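Local coordinates for protein LP04448p (Drosophila melanogaster, PDB 2QK2) that probably binds tubulin through its TOG domains, of which this is the second, and helps govern growth at microtubule plus ends, at residues A89-V100 against I125-Q134. Residues are numbered along the deposited sequence; the frame is centred on the assembly and turned at random.
Sequences AKRFSNYASACV and IYASTSLEAQ
Q134 and S97 make the single direct hydrogen bond between 89-100 and 125-134, and they illustrate how one amide can tie helix 93-105 to both helix 131-141 and the turn that precedes it. The NE2 of Q134 gives a nearly straight bond to S97 OG (3.0 Å, 168°) and another, also near the amide plane, to T129 OG1 at 3.0 Å, so both N-H groups are used and the amide cannot easily turn. Its OE1 rests against V100 CG2; a water links S97 OG with A133 O. With an alanine here, S97 OG and T129 OG1 would probably lose their shared donor, and V100 a packing partner.

Apolar packing centres on I125, whose branches divide the work. CG2 meets A96 CB at 3.7 Å, while CD1, carried outward by an extended chain (chi2 -178°), reaches C99 CB at 3.6 Å and, with CG1, the F92 ring.

S128, within the Y126-T129 turn, secures the end of helix 112-126: its OG lies at the ring edge of F92 and donates to I125 O (2.7 Å), which S128 N also grips. S128 CB touches A89 O.

Helix 93-105 thus packs beside the end of helix 112-126 and the start of helix 131-141, while L81 and A85 of helix 71-88 meet both F92 and I125, and V58 of helix 55-67 touches F92 and C99.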
ATOM      1  N   ALA A  89      -0.832  -8.181 -11.277  1.00 29.82           N
ATOM      2  CA  ALA A  89       0.387  -7.401 -11.485  1.00 29.87           C
ATOM      3  C   ALA A  89       0.028  -6.075 -12.153  1.00 29.63           C
ATOM      4  O   ALA A  89      -0.859  -5.368 -11.680  1.00 29.15           O
ATOM      5  CB  ALA A  89       1.375  -8.191 -12.341  1.00 29.18           C
ATOM      6  N   LYS A  90       0.693  -5.744 -13.256  1.00 30.77           N
ATOM      7  CA  LYS A  90       0.425  -4.487 -13.957  1.00 32.67           C
ATOM      8  C   LYS A  90      -0.998  -4.385 -14.489  1.00 32.39           C
ATOM      9  O   LYS A  90      -1.479  -3.286 -14.760  1.00 31.17           O
ATOM     10  CB  LYS A  90       1.407  -4.297 -15.116  1.00 36.34           C
ATOM     11  CG  LYS A  90       2.872  -4.260 -14.695  1.00 42.61           C
ATOM     12  CD  LYS A  90       3.216  -3.008 -13.909  1.00 44.50           C
ATOM     13  CE  LYS A  90       4.673  -3.036 -13.465  1.00 48.28           C
ATOM     14  NZ  LYS A  90       5.602  -3.220 -14.620  1.00 49.02           N
ATOM     15  N   ARG A  91      -1.669  -5.524 -14.652  1.00 32.29           N
ATOM     16  CA  ARG A  91      -3.048  -5.523 -15.139  1.00 33.15           C
ATOM     17  C   ARG A  91      -3.978  -4.861 -14.117  1.00 31.18           C
ATOM     18  O   ARG A  91      -5.153  -4.632 -14.399  1.00 31.31           O
ATOM     19  CB  ARG A  91      -3.542  -6.952 -15.406  1.00 36.74           C
ATOM     20  CG  ARG A  91      -3.206  -7.542 -16.777  1.00 40.30           C
ATOM     21  CD  ARG A  91      -1.868  -8.269 -16.807  1.00 44.38           C
ATOM     22  NE  ARG A  91      -1.788  -9.376 -15.849  1.00 47.23           N
ATOM     23  CZ  ARG A  91      -2.601 -10.432 -15.827  1.00 48.79           C
ATOM     24  NH1 ARG A  91      -3.583 -10.550 -16.714  1.00 49.54           N
ATOM     25  NH2 ARG A  91      -2.431 -11.377 -14.910  1.00 47.87           N
ATOM     26  N   PHE A  92      -3.453  -4.552 -12.933  1.00 28.72           N
ATOM     27  CA  PHE A  92      -4.264  -3.925 -11.885  1.00 27.49           C
ATOM     28  C   PHE A  92      -4.197  -2.399 -11.938  1.00 26.59           C
ATOM     29  O   PHE A  92      -4.994  -1.713 -11.292  1.00 24.72           O
ATOM     30  CB  PHE A  92      -3.801  -4.403 -10.492  1.00 26.04           C
ATOM     31  CG  PHE A  92      -4.772  -4.072  -9.379  1.00 27.85           C
ATOM     32  CD1 PHE A  92      -5.841  -4.924  -9.092  1.00 25.79           C
ATOM     33  CD2 PHE A  92      -4.644  -2.888  -8.650  1.00 23.47           C
ATOM     34  CE1 PHE A  92      -6.773  -4.599  -8.094  1.00 25.59           C
ATOM     35  CE2 PHE A  92      -5.567  -2.553  -7.655  1.00 27.16           C
ATOM     36  CZ  PHE A  92      -6.635  -3.410  -7.375  1.00 24.12           C
ATOM     37  N   SER A  93      -3.262  -1.872 -12.730  1.00 27.36           N
ATOM     38  CA  SER A  93      -3.048  -0.428 -12.828  1.00 28.36           C
ATOM     39  C   SER A  93      -4.286   0.456 -12.913  1.00 30.09           C
ATOM     40  O   SER A  93      -4.341   1.504 -12.270  1.00 28.86           O
ATOM     41  CB  SER A  93      -2.111  -0.102 -14.002  1.00 30.92           C
ATOM     42  OG  SER A  93      -2.719  -0.378 -15.252  1.00 32.12           O
ATOM     43  N   ASN A  94      -5.279   0.051 -13.697  1.00 31.72           N
ATOM     44  CA  ASN A  94      -6.483   0.868 -13.835  1.00 34.96           C
ATOM     45  C   ASN A  94      -7.344   1.010 -12.583  1.00 33.28           C
ATOM     46  O   ASN A  94      -8.161   1.922 -12.507  1.00 33.29           O
ATOM     47  CB  ASN A  94      -7.352   0.354 -14.988  1.00 38.58           C
ATOM     48  CG  ASN A  94      -6.863   0.838 -16.342  1.00 42.79           C
ATOM     49  OD1 ASN A  94      -6.555   2.021 -16.515  1.00 44.71           O
ATOM     50  ND2 ASN A  94      -6.793  -0.071 -17.310  1.00 43.67           N
ATOM     51  N   TYR A  95      -7.162   0.122 -11.609  1.00 32.41           N
ATOM     52  CA  TYR A  95      -7.944   0.181 -10.369  1.00 30.85           C
ATOM     53  C   TYR A  95      -7.164   0.836  -9.225  1.00 29.90           C
ATOM     54  O   TYR A  95      -7.749   1.257  -8.224  1.00 29.81           O
ATOM     55  CB  TYR A  95      -8.361  -1.229  -9.937  1.00 30.08           C
ATOM     56  CG  TYR A  95      -8.956  -2.067 -11.048  1.00 30.00           C
ATOM     57  CD1 TYR A  95      -8.244  -3.131 -11.597  1.00 29.33           C
ATOM     58  CD2 TYR A  95     -10.221  -1.779 -11.569  1.00 30.08           C
ATOM     59  CE1 TYR A  95      -8.775  -3.892 -12.643  1.00 32.14           C
ATOM     60  CE2 TYR A  95     -10.764  -2.535 -12.618  1.00 30.08           C
ATOM     61  CZ  TYR A  95     -10.035  -3.588 -13.148  1.00 30.96           C
ATOM     62  OH  TYR A  95     -10.557  -4.348 -14.174  1.00 32.41           O
ATOM     63  N   ALA A  96      -5.847   0.928  -9.388  1.00 28.49           N
ATOM     64  CA  ALA A  96      -4.958   1.484  -8.367  1.00 27.64           C
ATOM     65  C   ALA A  96      -5.306   2.845  -7.755  1.00 28.31           C
ATOM     66  O   ALA A  96      -5.441   2.961  -6.537  1.00 29.08           O
ATOM     67  CB  ALA A  96      -3.522   1.517  -8.902  1.00 25.99           C
ATOM     68  N   SER A  97      -5.445   3.874  -8.582  1.00 27.96           N
ATOM     69  CA  SER A  97      -5.729   5.213  -8.073  1.00 29.22           C
ATOM     70  C   SER A  97      -6.927   5.360  -7.135  1.00 30.57           C
ATOM     71  O   SER A  97      -6.880   6.152  -6.189  1.00 30.70           O
ATOM     72  CB  SER A  97      -5.869   6.196  -9.233  1.00 30.26           C
ATOM     73  OG  SER A  97      -4.638   6.301  -9.924  1.00 36.38           O
ATOM     74  N   ALA A  98      -7.999   4.618  -7.392  1.00 30.42           N
ATOM     75  CA  ALA A  98      -9.180   4.704  -6.541  1.00 32.38           C
ATOM     76  C   ALA A  98      -8.974   3.946  -5.223  1.00 31.80           C
ATOM     77  O   ALA A  98      -9.582   4.281  -4.205  1.00 35.11           O
ATOM     78  CB  ALA A  98     -10.402   4.163  -7.284  1.00 31.77           C
ATOM     79  N   CYS A  99      -8.101   2.943  -5.239  1.00 28.90           N
ATOM     80  CA  CYS A  99      -7.825   2.154  -4.040  1.00 27.27           C
ATOM     81  C   CYS A  99      -6.909   2.837  -3.028  1.00 26.51           C
ATOM     82  O   CYS A  99      -7.167   2.796  -1.828  1.00 26.93           O
ATOM     83  CB  CYS A  99      -7.189   0.811  -4.413  1.00 26.49           C
ATOM     84  SG  CYS A  99      -8.282  -0.391  -5.196  1.00 28.87           S
ATOM     85  N   VAL A 100      -5.833   3.453  -3.514  1.00 26.23           N
ATOM     86  CA  VAL A 100      -4.843   4.086  -2.641  1.00 23.59           C
ATOM     87  C   VAL A 100      -5.389   5.003  -1.540  1.00 24.14           C
ATOM     88  O   VAL A 100      -5.096   4.797  -0.362  1.00 23.95           O
ATOM     89  CB  VAL A 100      -3.769   4.829  -3.485  1.00 22.31           C
ATOM     90  CG1 VAL A 100      -2.856   5.660  -2.582  1.00 22.13           C
ATOM     91  CG2 VAL A 100      -2.934   3.802  -4.262  1.00 19.40           C
ATOM     92  N   ILE A 125      -0.644  -3.138  -4.533  1.00 22.40           N
ATOM     93  CA  ILE A 125      -1.227  -2.187  -5.463  1.00 21.54           C
ATOM     94  C   ILE A 125      -0.178  -1.212  -5.992  1.00 23.08           C
ATOM     95  O   ILE A 125      -0.196  -0.842  -7.173  1.00 21.40           O
ATOM     96  CB  ILE A 125      -2.389  -1.425  -4.795  1.00 20.95           C
ATOM     97  CG1 ILE A 125      -3.528  -2.410  -4.502  1.00 20.89           C
ATOM     98  CG2 ILE A 125      -2.867  -0.285  -5.695  1.00 23.21           C
ATOM     99  CD1 ILE A 125      -4.754  -1.780  -3.884  1.00 18.96           C
ATOM    100  N   TYR A 126       0.750  -0.809  -5.127  1.00 22.37           N
ATOM    101  CA  TYR A 126       1.806   0.115  -5.536  1.00 22.37           C
ATOM    102  C   TYR A 126       2.595  -0.433  -6.725  1.00 22.63           C
ATOM    103  O   TYR A 126       2.965   0.310  -7.633  1.00 22.64           O
ATOM    104  CB  TYR A 126       2.774   0.379  -4.379  1.00 22.06           C
ATOM    105  CG  TYR A 126       3.939   1.255  -4.784  1.00 23.71           C
ATOM    106  CD1 TYR A 126       3.740   2.593  -5.119  1.00 25.26           C
ATOM    107  CD2 TYR A 126       5.230   0.732  -4.888  1.00 24.10           C
ATOM    108  CE1 TYR A 126       4.793   3.395  -5.558  1.00 25.79           C
ATOM    109  CE2 TYR A 126       6.298   1.528  -5.325  1.00 24.63           C
ATOM    110  CZ  TYR A 126       6.067   2.859  -5.660  1.00 27.13           C
ATOM    111  OH  TYR A 126       7.097   3.655  -6.124  1.00 29.32           O
ATOM    112  N   ALA A 127       2.846  -1.737  -6.704  1.00 24.15           N
ATOM    113  CA  ALA A 127       3.592  -2.409  -7.758  1.00 26.57           C
ATOM    114  C   ALA A 127       2.993  -2.191  -9.147  1.00 28.62           C
ATOM    115  O   ALA A 127       3.701  -2.285 -10.154  1.00 30.88           O
ATOM    116  CB  ALA A 127       3.676  -3.905  -7.452  1.00 24.47           C
ATOM    117  N   SER A 128       1.699  -1.889  -9.202  1.00 28.07           N
ATOM    118  CA  SER A 128       1.016  -1.675 -10.476  1.00 26.48           C
ATOM    119  C   SER A 128       0.950  -0.207 -10.863  1.00 27.03           C
ATOM    120  O   SER A 128       0.437   0.133 -11.926  1.00 29.57           O
ATOM    121  CB  SER A 128      -0.411  -2.220 -10.407  1.00 26.82           C
ATOM    122  OG  SER A 128      -1.248  -1.351  -9.652  1.00 25.43           O
ATOM    123  N   THR A 129       1.454   0.672 -10.009  1.00 26.38           N
ATOM    124  CA  THR A 129       1.397   2.097 -10.302  1.00 26.24           C
ATOM    125  C   THR A 129       2.730   2.765  -9.937  1.00 26.90           C
ATOM    126  O   THR A 129       3.777   2.126 -10.041  1.00 28.14           O
ATOM    127  CB  THR A 129       0.185   2.729  -9.554  1.00 24.95           C
ATOM    128  OG1 THR A 129       0.065   4.117  -9.887  1.00 27.44           O
ATOM    129  CG2 THR A 129       0.330   2.559  -8.049  1.00 25.37           C
ATOM    130  N   SER A 130       2.712   4.031  -9.522  1.00 28.00           N
ATOM    131  CA  SER A 130       3.961   4.717  -9.166  1.00 28.90           C
ATOM    132  C   SER A 130       3.720   5.877  -8.213  1.00 29.42           C
ATOM    133  O   SER A 130       2.584   6.332  -8.056  1.00 28.70           O
ATOM    134  CB  SER A 130       4.639   5.260 -10.423  1.00 30.94           C
ATOM    135  OG  SER A 130       3.879   6.328 -10.972  1.00 32.05           O
ATOM    136  N   LEU A 131       4.789   6.363  -7.581  1.00 28.54           N
ATOM    137  CA  LEU A 131       4.658   7.489  -6.660  1.00 29.10           C
ATOM    138  C   LEU A 131       4.217   8.725  -7.439  1.00 29.22           C
ATOM    139  O   LEU A 131       3.443   9.541  -6.941  1.00 29.91           O
ATOM    140  CB  LEU A 131       5.984   7.779  -5.942  1.00 28.52           C
ATOM    141  CG  LEU A 131       6.527   6.754  -4.940  1.00 28.86           C
ATOM    142  CD1 LEU A 131       7.860   7.254  -4.391  1.00 31.17           C
ATOM    143  CD2 LEU A 131       5.534   6.535  -3.800  1.00 29.54           C
ATOM    144  N   GLU A 132       4.712   8.861  -8.665  1.00 30.33           N
ATOM    145  CA  GLU A 132       4.350  10.000  -9.501  1.00 31.28           C
ATOM    146  C   GLU A 132       2.831  10.022  -9.694  1.00 31.37           C
ATOM    147  O   GLU A 132       2.187  11.061  -9.528  1.00 31.58           O
ATOM    148  CB  GLU A 132       5.058   9.897 -10.860  1.00 34.41           C
ATOM    149  CG  GLU A 132       4.740  11.017 -11.859  1.00 38.02           C
ATOM    150  CD  GLU A 132       5.151  12.405 -11.376  1.00 41.94           C
ATOM    151  OE1 GLU A 132       6.310  12.586 -10.937  1.00 43.17           O
ATOM    152  OE2 GLU A 132       4.314  13.328 -11.447  1.00 44.94           O
ATOM    153  N   ALA A 133       2.262   8.865 -10.017  1.00 30.49           N
ATOM    154  CA  ALA A 133       0.821   8.759 -10.235  1.00 30.79           C
ATOM    155  C   ALA A 133      -0.007   8.938  -8.961  1.00 31.75           C
ATOM    156  O   ALA A 133      -1.113   9.481  -9.005  1.00 32.72           O
ATOM    157  CB  ALA A 133       0.492   7.416 -10.876  1.00 28.41           C
ATOM    158  N   GLN A 134       0.530   8.501  -7.826  1.00 32.18           N
ATOM    159  CA  GLN A 134      -0.195   8.588  -6.559  1.00 31.06           C
ATOM    160  C   GLN A 134       0.231   9.714  -5.620  1.00 31.50           C
ATOM    161  O   GLN A 134      -0.245   9.777  -4.487  1.00 31.36           O
ATOM    162  CB  GLN A 134      -0.061   7.261  -5.808  1.00 31.41           C
ATOM    163  CG  GLN A 134      -0.462   6.036  -6.610  1.00 32.85           C
ATOM    164  CD  GLN A 134      -1.859   6.158  -7.175  1.00 34.39           C
ATOM    165  OE1 GLN A 134      -2.775   6.593  -6.481  1.00 36.22           O
ATOM    166  NE2 GLN A 134      -2.033   5.771  -8.437  1.00 35.51           N
TER
HETATM  167  O   HOH W   1      -4.710   7.978  -5.875  1.00 35.59           O
HETATM  168  O   HOH W   2      -3.792   9.314  -9.929  1.00 47.13           O